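Local coordinates for beta subunit of photoactivated adenylyl cyclase (Beggiatoa sp. PS, PDB 5M2A), which probably makes cyclic AMP from ATP under the control of blue light, sensed by a flavin-binding BLUF domain joined to an adenylyl cyclase domain, at residues D160-S165 with Y336-I341; L242-T247 with Q347-D352. One frame throughout, in Å; residues are numbered along the deposited sequence.

Contact 1 (D160-S165 with Y336-I341). With MG (magnesium ion), chain G.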
loop_
_atom_site.group_PDB
_atom_site.type_symbol
_atom_site.label_atom_id
_atom_site.label_comp_id
_atom_site.label_asym_id
_atom_site.label_seq_id
_atom_site.Cartn_x
_atom_site.Cartn_y
_atom_site.Cartn_z
ATOM N N ASP A 160 9.366 -3.178 15.488
ATOM C CA ASP A 160 8.422 -4.288 15.563
ATOM C C ASP A 160 8.241 -4.702 17.015
ATOM O O ASP A 160 8.869 -4.153 17.925
ATOM C CB ASP A 160 8.857 -5.462 14.674
ATOM C CG ASP A 160 9.978 -6.282 15.257
ATOM O OD1 ASP A 160 10.607 -5.855 16.239
ATOM O OD2 ASP A 160 10.226 -7.377 14.712
ATOM N N ILE A 161 7.388 -5.691 17.216
ATOM C CA ILE A 161 6.867 -6.020 18.537
ATOM C C ILE A 161 7.709 -7.118 19.165
ATOM O O ILE A 161 7.935 -8.169 18.551
ATOM C CB ILE A 161 5.399 -6.457 18.433
ATOM C CG1 ILE A 161 4.556 -5.289 17.914
ATOM C CG2 ILE A 161 4.910 -6.963 19.767
ATOM C CD1 ILE A 161 3.074 -5.631 17.728
ATOM N N LEU A 162 8.146 -6.892 20.408
ATOM C CA LEU A 162 8.938 -7.884 21.126
ATOM C C LEU A 162 8.107 -9.122 21.426
ATOM O O LEU A 162 6.952 -9.022 21.850
ATOM C CB LEU A 162 9.460 -7.294 22.441
ATOM C CG LEU A 162 10.338 -8.226 23.274
ATOM C CD1 LEU A 162 11.668 -8.447 22.564
ATOM C CD2 LEU A 162 10.546 -7.668 24.673
ATOM N N ALA A 163 8.714 -10.299 21.221
ATOM C CA ALA A 163 8.070 -11.586 21.494
ATOM C C ALA A 163 6.746 -11.734 20.747
ATOM O O ALA A 163 5.797 -12.342 21.250
ATOM C CB ALA A 163 7.855 -11.801 22.994
ATOM N N PHE A 164 6.658 -11.171 19.543
ATOM C CA PHE A 164 5.388 -11.230 18.826
ATOM C C PHE A 164 4.972 -12.666 18.527
ATOM O O PHE A 164 3.772 -12.967 18.492
ATOM C CB PHE A 164 5.478 -10.408 17.541
ATOM C CG PHE A 164 4.156 -10.241 16.845
ATOM C CD1 PHE A 164 3.128 -9.553 17.461
ATOM C CD2 PHE A 164 3.950 -10.778 15.582
ATOM C CE1 PHE A 164 1.900 -9.388 16.835
ATOM C CE2 PHE A 164 2.726 -10.619 14.945
ATOM C CZ PHE A 164 1.701 -9.923 15.571
ATOM N N SER A 165 5.938 -13.569 18.324
ATOM C CA SER A 165 5.587 -14.969 18.103
ATOM C C SER A 165 4.862 -15.552 19.306
ATOM O O SER A 165 3.946 -16.364 19.147
ATOM C CB SER A 165 6.835 -15.797 17.786
ATOM O OG SER A 165 7.336 -15.462 16.506
ATOM N N TYR A 336 14.630 -3.097 31.916
ATOM C CA TYR A 336 14.318 -4.499 32.119
ATOM C C TYR A 336 15.385 -5.349 31.441
ATOM O O TYR A 336 16.176 -4.866 30.624
ATOM C CB TYR A 336 12.934 -4.831 31.544
ATOM C CG TYR A 336 12.795 -4.428 30.083
ATOM C CD1 TYR A 336 13.181 -5.289 29.067
ATOM C CD2 TYR A 336 12.300 -3.180 29.729
ATOM C CE1 TYR A 336 13.070 -4.926 27.740
ATOM C CE2 TYR A 336 12.185 -2.806 28.392
ATOM C CZ TYR A 336 12.573 -3.689 27.410
ATOM O OH TYR A 336 12.464 -3.341 26.087
ATOM N N ASP A 337 15.393 -6.634 31.778
ATOM C CA ASP A 337 16.190 -7.626 31.070
ATOM C C ASP A 337 15.313 -8.288 30.015
ATOM O O ASP A 337 14.231 -8.796 30.338
ATOM C CB ASP A 337 16.753 -8.672 32.030
ATOM C CG ASP A 337 17.551 -9.738 31.316
ATOM O OD1 ASP A 337 18.754 -9.510 31.068
ATOM O OD2 ASP A 337 16.978 -10.800 30.994
ATOM N N THR A 338 15.785 -8.298 28.763
ATOM C CA THR A 338 14.931 -8.724 27.656
ATOM C C THR A 338 14.516 -10.186 27.786
ATOM O O THR A 338 13.347 -10.526 27.574
ATOM C CB THR A 338 15.627 -8.479 26.318
ATOM O OG1 THR A 338 15.954 -7.090 26.206
ATOM C CG2 THR A 338 14.701 -8.836 25.159
ATOM N N LEU A 339 15.456 -11.070 28.135
ATOM C CA LEU A 339 15.091 -12.469 28.329
ATOM C C LEU A 339 14.048 -12.619 29.428
ATOM O O LEU A 339 13.086 -13.380 29.281
ATOM C CB LEU A 339 16.329 -13.302 28.652
ATOM C CG LEU A 339 16.065 -14.804 28.713
ATOM C CD1 LEU A 339 15.605 -15.303 27.352
ATOM C CD2 LEU A 339 17.310 -15.550 29.174
ATOM N N GLN A 340 14.216 -11.911 30.543
ATOM C CA GLN A 340 13.226 -12.021 31.608
ATOM C C GLN A 340 11.863 -11.522 31.150
ATOM O O GLN A 340 10.833 -12.043 31.586
ATOM C CB GLN A 340 13.685 -11.258 32.850
ATOM C CG GLN A 340 14.848 -11.908 33.571
ATOM C CD GLN A 340 15.107 -11.288 34.930
ATOM O OE1 GLN A 340 14.742 -10.139 35.183
ATOM N NE2 GLN A 340 15.732 -12.054 35.817
ATOM N N ILE A 341 11.836 -10.541 30.250
ATOM C CA ILE A 341 10.558 -10.000 29.805
ATOM C C ILE A 341 9.854 -10.959 28.855
ATOM O O ILE A 341 8.636 -11.153 28.951
ATOM C CB ILE A 341 10.766 -8.610 29.178
ATOM C CG1 ILE A 341 11.102 -7.605 30.282
ATOM C CG2 ILE A 341 9.530 -8.171 28.420
ATOM C CD1 ILE A 341 10.019 -7.446 31.326
HETATM MG MG MG G . 8.352 -9.101 16.232
HETATM O O HOH W 1 9.558 -10.501 17.308
#

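Contact 2 (L242-T247 with Q347-D352)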
loop_
_atom_site.group_PDB
_atom_site.type_symbol
_atom_site.label_atom_id
_atom_site.label_comp_id
_atom_site.label_asym_id
_atom_site.label_seq_id
_atom_site.Cartn_x
_atom_site.Cartn_y
_atom_site.Cartn_z
ATOM N N LEU A 242 -2.254 -5.318 25.855
ATOM C CA LEU A 242 -1.408 -4.128 25.755
ATOM C C LEU A 242 -0.443 -3.994 26.932
ATOM O O LEU A 242 0.569 -3.292 26.813
ATOM C CB LEU A 242 -2.274 -2.877 25.662
ATOM C CG LEU A 242 -3.101 -2.814 24.380
ATOM C CD1 LEU A 242 -4.049 -1.602 24.398
ATOM C CD2 LEU A 242 -2.178 -2.799 23.147
ATOM N N HIS A 243 -0.719 -4.665 28.050
ATOM C CA HIS A 243 0.197 -4.657 29.187
ATOM C C HIS A 243 1.528 -5.317 28.850
ATOM O O HIS A 243 2.487 -5.183 29.620
ATOM C CB HIS A 243 -0.451 -5.360 30.383
ATOM C CG HIS A 243 0.403 -5.381 31.612
ATOM N ND1 HIS A 243 0.897 -4.232 32.192
ATOM C CD2 HIS A 243 0.863 -6.411 32.364
ATOM C CE1 HIS A 243 1.621 -4.552 33.252
ATOM N NE2 HIS A 243 1.616 -5.867 33.378
ATOM N N LEU A 244 1.599 -6.021 27.715
ATOM C CA LEU A 244 2.753 -6.833 27.348
ATOM C C LEU A 244 3.459 -6.316 26.110
ATOM O O LEU A 244 4.226 -7.068 25.501
ATOM C CB LEU A 244 2.341 -8.284 27.094
ATOM C CG LEU A 244 2.152 -9.342 28.176
ATOM C CD1 LEU A 244 2.095 -8.789 29.588
ATOM C CD2 LEU A 244 0.921 -10.153 27.830
ATOM N N LEU A 245 3.205 -5.061 25.712
ATOM C CA LEU A 245 3.643 -4.536 24.421
ATOM C C LEU A 245 4.940 -3.736 24.575
ATOM O O LEU A 245 4.962 -2.673 25.215
ATOM C CB LEU A 245 2.531 -3.692 23.786
ATOM C CG LEU A 245 2.813 -2.947 22.472
ATOM C CD1 LEU A 245 3.227 -3.895 21.358
ATOM C CD2 LEU A 245 1.583 -2.123 22.050
ATOM N N TYR A 246 6.007 -4.257 23.965
ATOM C CA TYR A 246 7.324 -3.650 23.881
ATOM C C TYR A 246 7.772 -3.602 22.426
ATOM O O TYR A 246 7.319 -4.386 21.586
ATOM C CB TYR A 246 8.372 -4.441 24.671
ATOM C CG TYR A 246 8.057 -4.645 26.122
ATOM C CD1 TYR A 246 7.073 -5.539 26.520
ATOM C CD2 TYR A 246 8.785 -3.981 27.106
ATOM C CE1 TYR A 246 6.794 -5.748 27.850
ATOM C CE2 TYR A 246 8.515 -4.186 28.443
ATOM C CZ TYR A 246 7.517 -5.064 28.808
ATOM O OH TYR A 246 7.256 -5.260 30.140
ATOM N N THR A 247 8.701 -2.705 22.131
ATOM C CA THR A 247 9.184 -2.593 20.765
ATOM C C THR A 247 10.706 -2.598 20.751
ATOM O O THR A 247 11.362 -2.329 21.760
ATOM C CB THR A 247 8.631 -1.323 20.082
ATOM O OG1 THR A 247 8.895 -1.370 18.674
ATOM C CG2 THR A 247 9.243 -0.075 20.670
ATOM N N GLN A 347 4.748 -16.461 30.453
ATOM C CA GLN A 347 4.144 -16.905 31.705
ATOM C C GLN A 347 2.851 -16.147 32.002
ATOM O O GLN A 347 1.904 -16.720 32.552
ATOM C CB GLN A 347 5.144 -16.757 32.852
ATOM C CG GLN A 347 6.261 -17.788 32.808
ATOM C CD GLN A 347 7.209 -17.682 33.989
ATOM O OE1 GLN A 347 7.555 -16.586 34.428
ATOM N NE2 GLN A 347 7.633 -18.827 34.508
ATOM N N THR A 348 2.793 -14.859 31.655
ATOM C CA THR A 348 1.548 -14.112 31.819
ATOM C C THR A 348 0.432 -14.725 30.979
ATOM O O THR A 348 -0.719 -14.819 31.423
ATOM C CB THR A 348 1.757 -12.644 31.443
ATOM O OG1 THR A 348 2.711 -12.053 32.334
ATOM C CG2 THR A 348 0.449 -11.871 31.532
ATOM N N LEU A 349 0.762 -15.161 29.763
ATOM C CA LEU A 349 -0.222 -15.731 28.852
ATOM C C LEU A 349 -0.472 -17.213 29.087
ATOM O O LEU A 349 -1.381 -17.770 28.466
ATOM C CB LEU A 349 0.222 -15.513 27.404
ATOM C CG LEU A 349 0.312 -14.052 26.960
ATOM C CD1 LEU A 349 0.862 -13.957 25.547
ATOM C CD2 LEU A 349 -1.054 -13.401 27.054
ATOM N N GLU A 350 0.312 -17.860 29.949
ATOM C CA GLU A 350 0.047 -19.244 30.322
ATOM C C GLU A 350 -1.189 -19.321 31.210
ATOM O O GLU A 350 -1.281 -18.628 32.228
ATOM C CB GLU A 350 1.249 -19.846 31.055
ATOM C CG GLU A 350 2.452 -20.166 30.186
ATOM C CD GLU A 350 2.187 -21.280 29.194
ATOM O OE1 GLU A 350 1.265 -22.092 29.429
ATOM O OE2 GLU A 350 2.903 -21.345 28.171
ATOM N N ASN A 351 -2.138 -20.171 30.829
ATOM C CA ASN A 351 -3.332 -20.402 31.632
ATOM C C ASN A 351 -3.234 -21.645 32.507
ATOM O O ASN A 351 -4.075 -21.825 33.394
ATOM C CB ASN A 351 -4.568 -20.511 30.729
ATOM C CG ASN A 351 -4.894 -19.204 30.035
ATOM O OD1 ASN A 351 -4.716 -18.125 30.604
ATOM N ND2 ASN A 351 -5.369 -19.293 28.797
ATOM N N ASP A 352 -2.234 -22.490 32.287
ATOM C CA ASP A 352 -2.090 -23.725 33.046
ATOM C C ASP A 352 -1.146 -23.539 34.232
ATOM O O ASP A 352 -1.316 -24.170 35.276
ATOM C CB ASP A 352 -1.587 -24.848 32.134
ATOM C CG ASP A 352 -2.503 -25.088 30.949
ATOM O OD1 ASP A 352 -3.730 -24.913 31.102
ATOM O OD2 ASP A 352 -2.001 -25.445 29.862
#

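Contact 1 (D160-S165 with Y336-I341)
Leu162 carries the apolar part of this contact, one methyl for each of two residues on the first turn of helix 338-349. Its CD1 lies 4.0 Å from Thr338 CG2, while its CD2 packs at 3.9 Å against Ile341 CG2, the Ile341 side chain standing at about a right angle to the leucine. With CG swung away from the backbone N (chi1 -178°), the leucine reaches out from the turn that follows strand 150-161. Both partners offer their gamma methyl, and the Thr338 hydroxyl is engaged elsewhere, hydrogen-bonded to Lys334 NZ. Tyr246 and Arg287 also border this cluster, touching Ile341 and Leu162 respectively.

Hydrogen bonding shapes each segment separately. Asp337 is the N-cap of the C-terminal helix: its OD2 accepts from Gln340 N at 3.0 Å, using the lone pair anti to the other carboxylate oxygen, with an N-H...O angle of 157°. On the other segment, residues Ile161 to Phe164 form a type II turn, whose closing bond from Phe164 N to Ile161 O is weak at 3.4 Å.

Metal coordination uses the same carbonyl. Ile161 O binds the magnesium ion at 2.5 Å, and a water follows at 2.1 Å. Asp160 OD2 stands 3.0 Å from the magnesium, too far for a usual inner-shell bond, while OD1 forms a salt bridge with Arg287. Asp204 belongs to the same metal site and accepts from Ile161 N through OD2.

The chemistry is therefore divided: the turn presents a backbone oxygen to the magnesium and, one residue later, an apolar side chain to the helix. Contact with the C-terminal helix rests on methyl groups, while the ion is held on this segment by the Ile161 carbonyl.

Contact 2 (L242-T247 with Q347-D352)
Thr348, in the last turn of helix 338-349, meets Leu244 tip to tip: its CG2 lies 4.0 Å from Leu244 CD1 and 4.1 Å from Leu244 CD2. A chi1 of -63° sets this methyl opposite the backbone N and leaves OG1 beside it, where the hydroxyl bonds back to Leu344 O in the preceding turn of the helix. The threonine thus keeps its polar end within its own helix and gives the leucine a methyl.

Leu349 follows, running past Leu244 in the opposite direction. Its CD2 approaches Leu244 CD2 to 3.9 Å, and its CG is 4.0 Å from that same methyl, which is therefore shared by both helix residues. Leu167 and Lys170 of helix 164-170, together with Leu171, also touch Leu349. Beyond the helix, Glu350 makes a salt bridge with Lys170 through OE2, so Leu349 and Glu350 join helix 164-170 by apolar packing and by charge in turn.

Two consecutive residues thus close on one buried leucine, packing the end of the C-terminal helix on the loop between helix 215-235 and strand 247-258 of the nucleotide cyclase catalytic domain.

Overall arrangement
The centres of contacts 1 and 2 lie 10 Å apart, and both use helix 338-349, contact 1 at its start and contact 2 at its end. Along the chain the segments alternate, 160-165, 242-247, 336-341 and 347-352. The two earlier segments adjoin neighbouring antiparallel strands, 150-161 and 247-258, of the cyclase sheet, and they meet directly: Leu162 N lies 2.9 Å from Tyr246 O, a probable hydrogen bond. Tyr246 also stacks edge-to-face with Tyr336. Helix 338-349 therefore packs on the segment leaving strand 150-161 and on the one entering strand 247-258, the first of which also carries the Ile161 carbonyl bound to magnesium; the BLUF domain belongs to the N-terminal part of the chain.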